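PDB 1Z0I: Ras-related protein Rab-21 from Homo sapiens, which belongs to the Rab branch of the Ras family of small P-loop proteins and here holds GDP and a magnesium ion. Local coordinates for residues K120-K125 / H147-Q152; V17-L22 / I83-I88; L48-K53 / L163-I168. All coordinates share one frame; numbering follows the deposited sequence.

Interaction 1 (K120-K125 / H147-Q152); sequences KIDLEK and HTSAKQ. With GDP (guanosine-5'-diphosphate), chain C.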
loop_
_atom_site.group_PDB
_atom_site.type_symbol
_atom_site.label_atom_id
_atom_site.label_comp_id
_atom_site.label_asym_id
_atom_site.label_seq_id
_atom_site.Cartn_x
_atom_site.Cartn_y
_atom_site.Cartn_z
ATOM N N LYS A 120 -0.865 7.532 8.443
ATOM C CA LYS A 120 -1.227 8.158 9.733
ATOM C C LYS A 120 -0.738 9.604 9.847
ATOM O O LYS A 120 -0.311 10.047 10.931
ATOM C CB LYS A 120 -0.728 7.329 10.946
ATOM C CG LYS A 120 -1.428 5.979 11.125
ATOM C CD LYS A 120 -1.115 5.307 12.456
ATOM C CE LYS A 120 -1.652 3.862 12.441
ATOM N NZ LYS A 120 -1.514 3.130 13.713
ATOM N N ILE A 121 -0.801 10.347 8.742
ATOM C CA ILE A 121 -0.186 11.685 8.713
ATOM C C ILE A 121 -0.984 12.762 9.462
ATOM O O ILE A 121 -0.496 13.882 9.648
ATOM C CB ILE A 121 0.175 12.156 7.281
ATOM C CG1 ILE A 121 -1.092 12.211 6.397
ATOM C CG2 ILE A 121 1.325 11.282 6.715
ATOM C CD1 ILE A 121 -0.937 12.947 5.074
ATOM N N ASP A 122 -2.200 12.415 9.883
ATOM C CA ASP A 122 -2.984 13.243 10.805
ATOM C C ASP A 122 -2.293 13.362 12.171
ATOM O O ASP A 122 -2.591 14.281 12.947
ATOM C CB ASP A 122 -4.397 12.659 10.992
ATOM C CG ASP A 122 -4.386 11.189 11.427
ATOM O OD1 ASP A 122 -3.912 10.302 10.658
ATOM O OD2 ASP A 122 -4.865 10.921 12.543
ATOM N N LEU A 123 -1.381 12.431 12.465
ATOM C CA LEU A 123 -0.666 12.414 13.741
ATOM C C LEU A 123 0.729 13.013 13.643
ATOM O O LEU A 123 1.608 12.648 14.420
ATOM C CB LEU A 123 -0.588 10.985 14.309
ATOM C CG LEU A 123 -1.885 10.226 14.625
ATOM C CD1 LEU A 123 -1.579 8.792 15.007
ATOM C CD2 LEU A 123 -2.754 10.919 15.711
ATOM N N GLU A 124 0.927 13.944 12.712
ATOM C CA GLU A 124 2.216 14.634 12.529
ATOM C C GLU A 124 2.927 15.114 13.798
ATOM O O GLU A 124 4.154 14.980 13.911
ATOM C CB GLU A 124 2.063 15.826 11.589
ATOM C CG GLU A 124 2.507 15.528 10.179
ATOM C CD GLU A 124 3.990 15.210 10.069
ATOM O OE1 GLU A 124 4.306 14.224 9.394
ATOM O OE2 GLU A 124 4.841 15.938 10.636
ATOM N N LYS A 125 2.172 15.686 14.737
ATOM C CA LYS A 125 2.755 16.217 15.965
ATOM C C LYS A 125 3.542 15.126 16.698
ATOM O O LYS A 125 4.430 15.424 17.515
ATOM C CB LYS A 125 1.671 16.817 16.861
ATOM N N HIS A 147 2.461 9.555 1.012
ATOM C CA HIS A 147 1.877 9.858 2.333
ATOM C C HIS A 147 0.346 9.705 2.362
ATOM O O HIS A 147 -0.348 10.188 1.457
ATOM C CB HIS A 147 2.261 11.279 2.745
ATOM C CG HIS A 147 3.660 11.394 3.284
ATOM N ND1 HIS A 147 4.104 10.668 4.375
ATOM C CD2 HIS A 147 4.702 12.165 2.894
ATOM C CE1 HIS A 147 5.368 10.971 4.614
ATOM N NE2 HIS A 147 5.752 11.883 3.737
ATOM N N THR A 148 -0.169 9.016 3.386
ATOM C CA THR A 148 -1.621 8.749 3.531
ATOM C C THR A 148 -2.159 8.932 4.949
ATOM O O THR A 148 -1.453 8.718 5.923
ATOM C CB THR A 148 -1.993 7.283 3.174
ATOM O OG1 THR A 148 -1.154 6.392 3.924
ATOM C CG2 THR A 148 -1.879 7.026 1.690
ATOM N N SER A 149 -3.433 9.286 5.049
ATOM C CA SER A 149 -4.158 9.196 6.309
ATOM C C SER A 149 -5.488 8.518 6.010
ATOM O O SER A 149 -6.328 9.087 5.317
ATOM C CB SER A 149 -4.377 10.582 6.937
ATOM O OG SER A 149 -5.207 10.490 8.089
ATOM N N ALA A 150 -5.657 7.295 6.521
ATOM C CA ALA A 150 -6.913 6.542 6.384
ATOM C C ALA A 150 -8.053 7.144 7.230
ATOM O O ALA A 150 -9.230 6.999 6.901
ATOM C CB ALA A 150 -6.690 5.084 6.756
ATOM N N LYS A 151 -7.672 7.805 8.315
ATOM C CA LYS A 151 -8.587 8.408 9.270
ATOM C C LYS A 151 -9.323 9.594 8.674
ATOM O O LYS A 151 -10.540 9.709 8.857
ATOM C CB LYS A 151 -7.839 8.828 10.553
ATOM C CG LYS A 151 -8.751 9.496 11.583
ATOM C CD LYS A 151 -8.082 9.735 12.932
ATOM C CE LYS A 151 -9.051 10.518 13.829
ATOM N NZ LYS A 151 -8.419 10.968 15.098
ATOM N N GLN A 152 -8.576 10.446 7.958
ATOM C CA GLN A 152 -9.088 11.665 7.324
ATOM C C GLN A 152 -9.374 11.498 5.824
ATOM O O GLN A 152 -9.834 12.442 5.161
ATOM C CB GLN A 152 -8.065 12.787 7.466
ATOM C CG GLN A 152 -7.517 12.990 8.858
ATOM C CD GLN A 152 -6.707 14.258 8.964
ATOM O OE1 GLN A 152 -5.720 14.438 8.250
ATOM N NE2 GLN A 152 -7.109 15.145 9.868
HETATM P PB GDP C . -2.869 -3.343 10.107
HETATM O O1B GDP C . -2.447 -4.305 11.204
HETATM O O2B GDP C . -1.647 -3.017 9.302
HETATM O O3B GDP C . -3.929 -3.977 9.232
HETATM O O3A GDP C . -3.456 -2.004 10.829
HETATM P PA GDP C . -5.020 -1.678 11.089
HETATM O O1A GDP C . -5.753 -1.260 9.812
HETATM O O2A GDP C . -5.799 -2.762 11.744
HETATM O "O5'" GDP C . -4.973 -0.393 12.040
HETATM C "C5'" GDP C . -4.418 -0.389 13.345
HETATM C "C4'" GDP C . -5.025 0.778 14.143
HETATM O "O4'" GDP C . -4.581 2.067 13.696
HETATM C "C3'" GDP C . -6.536 0.817 14.070
HETATM O "O3'" GDP C . -6.964 1.359 15.305
HETATM C "C2'" GDP C . -6.850 1.861 13.033
HETATM O "O2'" GDP C . -8.171 2.405 13.223
HETATM C "C1'" GDP C . -5.716 2.849 13.275
HETATM N N9 GDP C . -5.395 3.642 12.065
HETATM C C8 GDP C . -5.261 3.164 10.816
HETATM N N7 GDP C . -4.977 4.154 9.933
HETATM C C5 GDP C . -4.897 5.295 10.627
HETATM C C6 GDP C . -4.623 6.705 10.287
HETATM O O6 GDP C . -4.386 7.049 9.106
HETATM N N1 GDP C . -4.633 7.593 11.292
HETATM C C2 GDP C . -4.903 7.247 12.581
HETATM N N2 GDP C . -4.900 8.237 13.509
HETATM N N3 GDP C . -5.173 5.964 12.971
HETATM C C4 GDP C . -5.174 4.964 12.041
#
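With CG of D122 placed between its backbone N and carbonyl carbon (chi1 54°) and OG of S149 turned opposite its backbone N (chi1 174°), the carboxylate and the hydroxyl are brought together. S149 OG donates to D122 OD1 over 2.9 Å, arriving from above the carboxylate plane, about 50° out of it. OD1 is shared: the guanine N1-H also points at it, nearly straight, while D122 OD2 accepts from GDP N2 over 2.9 Å. Two bonds to the base and one from S149 fix the rotation of the carboxylate. This is the guanine-recognition region of the Ras-like G domain: N119, K120 and D122 correspond to the NKxD motif, and S149, A150 and K151 to the SAK motif, whose A150 N gives a weak hydrogen bond to GDP O6 (2.9 Å). The extended K120 chain lies over one face of the base, CG 3.4 Å from GDP C6, and its NZ is held by GDP O4' and the carbonyl of C16. On the opposite face K151 CB comes to 3.5 Å from GDP N1, and its CD passes D122 OD2. The two branches of I121 lie astride the T148 carbonyl: CG1 packs on S149 CB at 3.7 Å, and CG2 meets the H147 ring obliquely near ND1, a buried nitrogen without a polar partner in the model. T148 O takes weak bonds from the backbone N of both K120 and I121.

Interaction 2 (V17-L22 / I83-I88); sequences VGKTSL and ILVYDI. With MG (magnesium ion), chain B; GDP (guanosine-5'-diphosphate), chain C.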
loop_
_atom_site.group_PDB
_atom_site.type_symbol
_atom_site.label_atom_id
_atom_site.label_comp_id
_atom_site.label_asym_id
_atom_site.label_seq_id
_atom_site.Cartn_x
_atom_site.Cartn_y
_atom_site.Cartn_z
ATOM N N VAL A 17 0.135 -0.859 11.431
ATOM C CA VAL A 17 0.450 0.327 10.606
ATOM C C VAL A 17 -0.729 0.937 9.787
ATOM O O VAL A 17 -0.656 2.097 9.337
ATOM C CB VAL A 17 1.695 0.095 9.703
ATOM C CG1 VAL A 17 2.893 -0.360 10.532
ATOM C CG2 VAL A 17 1.404 -0.894 8.589
ATOM N N GLY A 18 -1.796 0.165 9.580
ATOM C CA GLY A 18 -2.966 0.647 8.836
ATOM C C GLY A 18 -3.270 -0.023 7.503
ATOM O O GLY A 18 -4.073 0.493 6.716
ATOM N N LYS A 19 -2.658 -1.183 7.250
ATOM C CA LYS A 19 -2.873 -1.916 5.988
ATOM C C LYS A 19 -4.356 -2.204 5.722
ATOM O O LYS A 19 -4.862 -1.897 4.639
ATOM C CB LYS A 19 -2.056 -3.221 5.951
ATOM C CG LYS A 19 -0.540 -3.043 6.123
ATOM C CD LYS A 19 0.242 -4.339 5.884
ATOM C CE LYS A 19 -0.009 -5.448 6.959
ATOM N NZ LYS A 19 -0.213 -4.925 8.329
ATOM N N THR A 20 -5.058 -2.780 6.701
ATOM C CA THR A 20 -6.497 -3.093 6.524
ATOM C C THR A 20 -7.372 -1.837 6.453
ATOM O O THR A 20 -8.363 -1.817 5.717
ATOM C CB THR A 20 -7.053 -4.017 7.639
ATOM O OG1 THR A 20 -6.170 -5.124 7.829
ATOM C CG2 THR A 20 -8.445 -4.546 7.282
ATOM N N SER A 21 -7.006 -0.795 7.207
ATOM C CA SER A 21 -7.777 0.457 7.185
ATOM C C SER A 21 -7.737 1.088 5.809
ATOM O O SER A 21 -8.754 1.624 5.346
ATOM C CB SER A 21 -7.293 1.447 8.233
ATOM O OG SER A 21 -7.229 0.821 9.498
ATOM N N LEU A 22 -6.571 1.000 5.165
ATOM C CA LEU A 22 -6.362 1.545 3.818
ATOM C C LEU A 22 -7.244 0.855 2.789
ATOM O O LEU A 22 -7.856 1.524 1.941
ATOM C CB LEU A 22 -4.895 1.422 3.378
ATOM C CG LEU A 22 -3.781 2.405 3.749
ATOM C CD1 LEU A 22 -2.591 2.136 2.824
ATOM C CD2 LEU A 22 -4.200 3.841 3.642
ATOM N N ILE A 83 2.010 -2.724 -2.096
ATOM C CA ILE A 83 1.894 -1.560 -1.201
ATOM C C ILE A 83 2.513 -1.913 0.177
ATOM O O ILE A 83 1.958 -2.704 0.967
ATOM C CB ILE A 83 0.433 -1.072 -1.132
ATOM C CG1 ILE A 83 -0.029 -0.668 -2.551
ATOM C CG2 ILE A 83 0.246 0.118 -0.157
ATOM C CD1 ILE A 83 -1.501 -0.251 -2.670
ATOM N N LEU A 84 3.694 -1.363 0.440
ATOM C CA LEU A 84 4.388 -1.662 1.697
ATOM C C LEU A 84 4.289 -0.456 2.662
ATOM O O LEU A 84 4.902 0.600 2.436
ATOM C CB LEU A 84 5.832 -2.133 1.422
ATOM C CG LEU A 84 6.870 -2.290 2.536
ATOM C CD1 LEU A 84 6.415 -3.202 3.680
ATOM C CD2 LEU A 84 8.218 -2.788 1.934
ATOM N N VAL A 85 3.512 -0.631 3.733
ATOM C CA VAL A 85 3.109 0.469 4.620
ATOM C C VAL A 85 3.915 0.459 5.949
ATOM O O VAL A 85 4.225 -0.610 6.505
ATOM C CB VAL A 85 1.569 0.410 4.870
ATOM C CG1 VAL A 85 1.045 1.627 5.662
ATOM C CG2 VAL A 85 0.816 0.281 3.538
ATOM N N TYR A 86 4.285 1.651 6.418
ATOM C CA TYR A 86 4.779 1.834 7.786
ATOM C C TYR A 86 3.949 2.948 8.477
ATOM O O TYR A 86 3.056 3.559 7.881
ATOM C CB TYR A 86 6.302 2.132 7.808
ATOM C CG TYR A 86 6.651 3.461 7.184
ATOM C CD1 TYR A 86 6.613 4.648 7.940
ATOM C CD2 TYR A 86 6.968 3.556 5.825
ATOM C CE1 TYR A 86 6.884 5.875 7.355
ATOM C CE2 TYR A 86 7.248 4.777 5.237
ATOM C CZ TYR A 86 7.209 5.929 6.006
ATOM O OH TYR A 86 7.494 7.143 5.417
ATOM N N ASP A 87 4.256 3.211 9.732
ATOM C CA ASP A 87 3.538 4.216 10.510
ATOM C C ASP A 87 4.515 5.347 10.780
ATOM O O ASP A 87 5.580 5.145 11.372
ATOM C CB ASP A 87 3.046 3.566 11.817
ATOM C CG ASP A 87 2.338 4.539 12.764
ATOM O OD1 ASP A 87 2.285 5.770 12.483
ATOM O OD2 ASP A 87 1.842 4.038 13.805
ATOM N N ILE A 88 4.162 6.536 10.310
ATOM C CA ILE A 88 5.007 7.736 10.465
ATOM C C ILE A 88 5.375 8.086 11.924
ATOM O O ILE A 88 6.377 8.770 12.160
ATOM C CB ILE A 88 4.391 8.966 9.734
ATOM C CG1 ILE A 88 3.093 9.458 10.405
ATOM C CG2 ILE A 88 4.153 8.645 8.273
ATOM C CD1 ILE A 88 3.227 10.858 11.030
HETATM MG MG MG B . -4.851 -6.066 9.232
HETATM P PB GDP C . -2.869 -3.343 10.107
HETATM O O1B GDP C . -2.447 -4.305 11.204
HETATM O O2B GDP C . -1.647 -3.017 9.302
HETATM O O3B GDP C . -3.929 -3.977 9.232
HETATM O O3A GDP C . -3.456 -2.004 10.829
HETATM P PA GDP C . -5.020 -1.678 11.089
HETATM O O1A GDP C . -5.753 -1.260 9.812
HETATM O O2A GDP C . -5.799 -2.762 11.744
HETATM O "O5'" GDP C . -4.973 -0.393 12.040
HETATM C "C5'" GDP C . -4.418 -0.389 13.345
HETATM C "C4'" GDP C . -5.025 0.778 14.143
HETATM O "O4'" GDP C . -4.581 2.067 13.696
HETATM C "C3'" GDP C . -6.536 0.817 14.070
HETATM O "O3'" GDP C . -6.964 1.359 15.305
HETATM C "C2'" GDP C . -6.850 1.861 13.033
HETATM O "O2'" GDP C . -8.171 2.405 13.223
HETATM C "C1'" GDP C . -5.716 2.849 13.275
HETATM N N9 GDP C . -5.395 3.642 12.065
HETATM C C8 GDP C . -5.261 3.164 10.816
HETATM N N7 GDP C . -4.977 4.154 9.933
HETATM C C5 GDP C . -4.897 5.295 10.627
HETATM C C6 GDP C . -4.623 6.705 10.287
HETATM O O6 GDP C . -4.386 7.049 9.106
HETATM N N1 GDP C . -4.633 7.593 11.292
HETATM C C2 GDP C . -4.903 7.247 12.581
HETATM N N2 GDP C . -4.900 8.237 13.509
HETATM N N3 GDP C . -5.173 5.964 12.971
HETATM C C4 GDP C . -5.174 4.964 12.041
HETATM O O HOH W 1 -3.203 -6.701 11.010
HETATM O O HOH W 2 -6.445 -5.183 10.813
HETATM O O HOH W 3 -5.836 -7.709 9.434
HETATM O O HOH W 4 -3.599 -6.636 7.512
#
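Three N-H donors grip O2B, an oxygen of the GDP beta-phosphate: NZ of K19 at 2.6 Å from GDP O2B, the backbone N of K19 at 2.9 Å, and the backbone N of G18 more loosely. The K19 chain runs out past V85, its CG 4.2 Å from V85 CB, then bends at chi3 (-67°) and chi4, which curls NZ back to the phosphate; the carbonyl of E14 is a further partner of this ammonium. V17 wedges in from the loop. Its CG2 approaches V85 O at 3.5 Å and also touches V85 CG1, while CB rests on the Y86 backbone and CG1 reaches D87. The loop, with G13, G18, K19 and T20, matches the P-loop (Walker A) pattern of this family, in which a strand leads through a phosphate-wrapping loop into a helix. G18 is the N-cap of helix 19-28, so the start of that helix faces the phosphates and would probably add to their electrostatic stabilisation. From its first turn T20 OG1 binds the magnesium ion at 2.1 Å, GDP O3B and four waters completing six ligands, and D61 is hydrogen-bonded to the same hydroxyl. S21 OG donates to the alpha-phosphate oxygen O1A of GDP over 2.6 Å. One turn into the helix, L22 leans toward strand 81-87, its CD1 lying 3.9 Å from V85 CG2. L84 and Y86 point their CB atoms to the other face of the sheet, where helix 97-107 packs.

Interaction 3 (L48-K53 / L163-I168); sequences LNIGGK and LCKRMI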
loop_
_atom_site.group_PDB
_atom_site.type_symbol
_atom_site.label_atom_id
_atom_site.label_comp_id
_atom_site.label_asym_id
_atom_site.label_seq_id
_atom_site.Cartn_x
_atom_site.Cartn_y
_atom_site.Cartn_z
ATOM N N LEU A 48 -12.141 0.575 -12.044
ATOM C CA LEU A 48 -11.707 1.922 -12.423
ATOM C C LEU A 48 -11.823 2.175 -13.921
ATOM O O LEU A 48 -11.876 1.238 -14.716
ATOM C CB LEU A 48 -10.246 2.155 -12.027
ATOM C CG LEU A 48 -9.883 2.352 -10.567
ATOM C CD1 LEU A 48 -9.498 1.011 -9.983
ATOM C CD2 LEU A 48 -8.737 3.340 -10.467
ATOM N N ASN A 49 -11.856 3.455 -14.285
ATOM C CA ASN A 49 -11.697 3.875 -15.672
ATOM C C ASN A 49 -10.617 4.942 -15.736
ATOM O O ASN A 49 -10.745 6.004 -15.115
ATOM C CB ASN A 49 -13.017 4.401 -16.257
ATOM C CG ASN A 49 -14.134 3.362 -16.221
ATOM O OD1 ASN A 49 -13.976 2.233 -16.697
ATOM N ND2 ASN A 49 -15.274 3.748 -15.658
ATOM N N ILE A 50 -9.543 4.647 -16.465
ATOM C CA ILE A 50 -8.418 5.565 -16.575
ATOM C C ILE A 50 -8.176 5.945 -18.034
ATOM O O ILE A 50 -7.675 5.140 -18.829
ATOM C CB ILE A 50 -7.121 4.982 -15.941
ATOM C CG1 ILE A 50 -7.354 4.615 -14.472
ATOM C CG2 ILE A 50 -5.956 5.964 -16.089
ATOM C CD1 ILE A 50 -6.197 3.925 -13.824
ATOM N N GLY A 51 -8.538 7.179 -18.374
ATOM C CA GLY A 51 -8.380 7.687 -19.735
ATOM C C GLY A 51 -8.961 6.709 -20.731
ATOM O O GLY A 51 -8.256 6.202 -21.610
ATOM N N GLY A 52 -10.247 6.423 -20.570
ATOM C CA GLY A 52 -10.941 5.509 -21.457
ATOM C C GLY A 52 -10.996 4.118 -20.873
ATOM O O GLY A 52 -12.063 3.670 -20.434
ATOM N N LYS A 53 -9.834 3.464 -20.836
ATOM C CA LYS A 53 -9.712 2.038 -20.508
ATOM C C LYS A 53 -10.198 1.660 -19.109
ATOM O O LYS A 53 -10.016 2.413 -18.145
ATOM C CB LYS A 53 -8.269 1.579 -20.710
ATOM N N LEU A 163 -0.501 3.978 -8.935
ATOM C CA LEU A 163 -0.120 2.569 -9.038
ATOM C C LEU A 163 -0.742 1.887 -10.270
ATOM O O LEU A 163 -0.041 1.231 -11.047
ATOM C CB LEU A 163 -0.479 1.805 -7.757
ATOM C CG LEU A 163 -0.133 0.303 -7.718
ATOM C CD1 LEU A 163 1.335 0.030 -8.087
ATOM C CD2 LEU A 163 -0.469 -0.286 -6.374
ATOM N N CYS A 164 -2.052 2.049 -10.437
ATOM C CA CYS A 164 -2.755 1.548 -11.628
ATOM C C CYS A 164 -2.112 1.989 -12.946
ATOM O O CYS A 164 -1.923 1.159 -13.844
ATOM C CB CYS A 164 -4.247 1.888 -11.575
ATOM S SG CYS A 164 -5.158 0.816 -10.397
ATOM N N LYS A 165 -1.736 3.266 -13.043
ATOM C CA LYS A 165 -1.073 3.793 -14.245
ATOM C C LYS A 165 0.323 3.202 -14.460
ATOM O O LYS A 165 0.749 2.977 -15.603
ATOM C CB LYS A 165 -0.976 5.321 -14.196
ATOM C CG LYS A 165 -2.325 6.028 -14.127
ATOM C CD LYS A 165 -2.241 7.317 -13.353
ATOM C CE LYS A 165 -1.834 8.472 -14.231
ATOM N NZ LYS A 165 -2.306 9.755 -13.627
ATOM N N ARG A 166 1.036 2.984 -13.355
ATOM C CA ARG A 166 2.382 2.452 -13.396
ATOM C C ARG A 166 2.365 1.017 -13.902
ATOM O O ARG A 166 3.200 0.644 -14.724
ATOM C CB ARG A 166 3.024 2.524 -12.015
ATOM C CG ARG A 166 3.557 3.905 -11.632
ATOM C CD ARG A 166 4.746 3.737 -10.708
ATOM N NE ARG A 166 4.347 3.553 -9.321
ATOM C CZ ARG A 166 4.960 2.785 -8.420
ATOM N NH1 ARG A 166 6.024 2.049 -8.726
ATOM N NH2 ARG A 166 4.472 2.752 -7.192
ATOM N N MET A 167 1.403 0.226 -13.420
ATOM C CA MET A 167 1.185 -1.143 -13.894
ATOM C C MET A 167 0.742 -1.226 -15.372
ATOM O O MET A 167 1.021 -2.206 -16.049
ATOM C CB MET A 167 0.195 -1.885 -12.982
ATOM C CG MET A 167 0.696 -2.114 -11.569
ATOM S SD MET A 167 -0.443 -2.966 -10.451
ATOM C CE MET A 167 -1.825 -1.818 -10.407
ATOM N N ILE A 168 0.050 -0.200 -15.856
ATOM C CA ILE A 168 -0.380 -0.134 -17.267
ATOM C C ILE A 168 0.799 0.135 -18.218
ATOM O O ILE A 168 0.819 -0.376 -19.342
ATOM C CB ILE A 168 -1.514 0.911 -17.476
ATOM C CG1 ILE A 168 -2.825 0.390 -16.878
ATOM C CG2 ILE A 168 -1.714 1.236 -18.965
ATOM C CD1 ILE A 168 -3.852 1.465 -16.601
#
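I50 and C164 form the tight part of this contact, with I50 CD1 set 3.6 Å from C164 CB. The isoleucine reaches that far because its CG1 lies opposite the carbonyl carbon and the branch then runs straight on (chi2 174°), which puts the terminal methyl group against C164. Its other branch does different work: I50 CG2 lies 4.1 Å from K165 CG, so the residue meets two successive residues of the helix with two separate methyl groups. Beyond this pair the fit slackens. L48, two residues back on the strand and facing the same way, brings CD1 only to 4.4 Å from C164 SG, and I168, one turn further along the helix, approaches I50 CD1 with its own CD1 at a similarly loose distance. No hydrogen bond crosses between the segments; the attraction is apolar throughout. The solvent side is marked by K165, which is exposed and lends only the aliphatic root of its side chain, and by G51 and G52 in the exposed turn beside the contact. This is the turn joining strands 43-50 and 53-60, across which I50 N bonds K53 O (2.8 Å). Strand 48-50 and helix segment 163-168 cross at 63° with their axes 10.4 Å apart at closest approach. Strand 43-50 is an outermost strand of the mixed six-stranded sheet of the G domain, and the C-terminal helix 156-169 lies across the sheet: C164 also touches L57 and I168 touches V55 on neighbouring strand 53-60, M167 packs on F7 and V9 of strand 5-12, and L163 reaches C113 and C115 of strand 113-119.

All three contacts reach the same sheet, but at different depths. Interaction 2 is buried near the middle of the chain, whereas interaction 1 is only partly buried and interaction 3 lies at the surface. Interactions 1 and 2 share GDP: the first reads the base through directed hydrogen bonds, the second holds the phosphates and magnesium on an apolar footing. They touch where the K120 ammonium makes a long, weak ion pair with D87 and its chain packs against V17 O. Interaction 3, about 26 Å from interaction 1 between centres, is wholly apolar; I83 CD1 nevertheless meets L163 CD2, connecting it with interaction 2 through the core.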